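Local coordinates for protein TgTwinScan_2721 - E2 domain (Toxoplasma gondii, PDB 2F4Z) that probably acts as a ubiquitin-conjugating (E2) enzyme, carrying ubiquitin as a thioester on its way to substrate proteins, at residues 67-71 against 72-76. Sequence-based numbering, arbitrary orientation.
Sequences AQIVG and GDIHR
I69 packs on the backbone of the loop, its CB against D73 O and its CD1 at the carbonyl carbon of G72, 3.7 Å away, while CG2 rests beside CG2 of I74 at 4.1 Å. The two isoleucines lie side by side, pointing the same way; both also touch helix 33-46, I69 at L41 and I74 at Q34. V70 pairs with R76 in the same manner, its CB 3.9 Å from CG of the arginine. With CG anti to the backbone N (chi1 -174°), the arginine sends its aliphatic base along the valine and then bends at chi2; its NE goes on to a salt bridge with D97. V70 N donates to R76 O over 2.8 Å, tying the end of strand 65-70 to the end of the loop, although the N-H points at the oxygen at only 137°. R76 O also receives a CA-H contact from I69.

This is the loop between the first two strands, 65-70 and 77-82, of the antiparallel sheet in the E2 fold. Two turns follow one another here: a type I' turn from V70 to D73, then a type I turn from D73 to R76. G71 and G72 occupy the middle of the first, both with positive phi, a conformation that favours glycine. D73 N closes it with a 3.1 Å bond to V70 O. In the second turn R76 N returns to D73 O, and the aspartate side chain adds an Asx turn: OD2 accepts from H75 N at 3.0 Å, met from above the carboxylate plane. The same OD2 lies at the edge of the H75 imidazole, in its plane; the histidine side chain also touches L37 of helix 33-46.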
loop_
_atom_site.group_PDB
_atom_site.type_symbol
_atom_site.label_atom_id
_atom_site.label_comp_id
_atom_site.label_asym_id
_atom_site.label_seq_id
_atom_site.Cartn_x
_atom_site.Cartn_y
_atom_site.Cartn_z
ATOM N N ALA A 67 -0.627 -1.015 -17.434
ATOM C CA ALA A 67 -0.955 -2.437 -17.470
ATOM C C ALA A 67 -2.077 -2.688 -18.479
ATOM O O ALA A 67 -2.907 -1.802 -18.760
ATOM C CB ALA A 67 -1.319 -2.947 -16.053
ATOM N N GLN A 68 -2.081 -3.889 -19.027
ATOM C CA GLN A 68 -3.137 -4.328 -19.890
ATOM C C GLN A 68 -3.373 -5.757 -19.601
ATOM O O GLN A 68 -2.409 -6.487 -19.332
ATOM C CB GLN A 68 -2.685 -4.304 -21.339
ATOM C CG GLN A 68 -2.438 -2.943 -21.804
ATOM C CD GLN A 68 -1.767 -2.915 -23.143
ATOM O OE1 GLN A 68 -1.277 -3.941 -23.667
ATOM N NE2 GLN A 68 -1.729 -1.728 -23.713
ATOM N N ILE A 69 -4.620 -6.186 -19.760
ATOM C CA ILE A 69 -4.873 -7.590 -19.752
ATOM C C ILE A 69 -4.453 -8.187 -21.074
ATOM O O ILE A 69 -4.258 -7.464 -22.046
ATOM C CB ILE A 69 -6.304 -8.041 -19.242
ATOM C CG1 ILE A 69 -7.245 -8.306 -20.381
ATOM C CG2 ILE A 69 -6.860 -7.132 -18.105
ATOM C CD1 ILE A 69 -8.576 -8.744 -19.887
ATOM N N VAL A 70 -4.248 -9.503 -21.059
ATOM C CA VAL A 70 -3.705 -10.254 -22.157
ATOM C C VAL A 70 -4.659 -11.354 -22.593
ATOM O O VAL A 70 -5.108 -12.163 -21.783
ATOM C CB VAL A 70 -2.349 -10.863 -21.755
ATOM C CG1 VAL A 70 -1.879 -11.917 -22.798
ATOM C CG2 VAL A 70 -1.326 -9.751 -21.576
ATOM N N GLY A 71 -5.009 -11.366 -23.872
ATOM C CA GLY A 71 -5.768 -12.495 -24.476
ATOM C C GLY A 71 -7.195 -12.609 -23.965
ATOM O O GLY A 71 -7.755 -13.734 -23.927
ATOM N N GLY A 72 -7.774 -11.484 -23.532
ATOM C CA GLY A 72 -9.043 -11.550 -22.780
ATOM C C GLY A 72 -9.106 -12.106 -21.346
ATOM O O GLY A 72 -10.180 -12.071 -20.714
ATOM N N ASP A 73 -7.975 -12.579 -20.794
ATOM C CA ASP A 73 -7.914 -13.145 -19.411
ATOM C C ASP A 73 -7.518 -12.090 -18.359
ATOM O O ASP A 73 -6.382 -11.603 -18.407
ATOM C CB ASP A 73 -6.855 -14.254 -19.417
ATOM C CG ASP A 73 -6.916 -15.124 -18.213
ATOM O OD1 ASP A 73 -6.355 -16.219 -18.262
ATOM O OD2 ASP A 73 -7.485 -14.741 -17.188
ATOM N N ILE A 74 -8.387 -11.741 -17.405
ATOM C CA ILE A 74 -8.019 -10.726 -16.364
ATOM C C ILE A 74 -6.969 -11.245 -15.334
ATOM O O ILE A 74 -6.585 -10.499 -14.439
ATOM C CB ILE A 74 -9.190 -10.270 -15.421
ATOM C CG1 ILE A 74 -10.376 -11.158 -15.555
ATOM C CG2 ILE A 74 -9.368 -8.687 -15.325
ATOM C CD1 ILE A 74 -10.165 -12.436 -14.818
ATOM N N HIS A 75 -6.609 -12.531 -15.432
ATOM C CA HIS A 75 -5.546 -13.182 -14.626
ATOM C C HIS A 75 -4.207 -13.215 -15.349
ATOM O O HIS A 75 -3.229 -13.765 -14.833
ATOM C CB HIS A 75 -5.965 -14.597 -14.219
ATOM C CG HIS A 75 -6.948 -14.599 -13.098
ATOM N ND1 HIS A 75 -8.303 -14.526 -13.301
ATOM C CD2 HIS A 75 -6.767 -14.559 -11.753
ATOM C CE1 HIS A 75 -8.921 -14.478 -12.136
ATOM N NE2 HIS A 75 -8.017 -14.508 -11.179
ATOM N N ARG A 76 -4.156 -12.640 -16.549
ATOM C CA ARG A 76 -2.896 -12.539 -17.265
ATOM C C ARG A 76 -2.736 -11.104 -17.760
ATOM O O ARG A 76 -3.575 -10.588 -18.523
ATOM C CB ARG A 76 -2.852 -13.574 -18.405
ATOM C CG ARG A 76 -1.488 -13.630 -19.105
ATOM C CD ARG A 76 -0.384 -14.112 -18.118
ATOM N NE ARG A 76 0.869 -14.390 -18.801
ATOM C CZ ARG A 76 1.219 -15.578 -19.279
ATOM N NH1 ARG A 76 2.394 -15.705 -19.883
ATOM N NH2 ARG A 76 0.410 -16.631 -19.163
#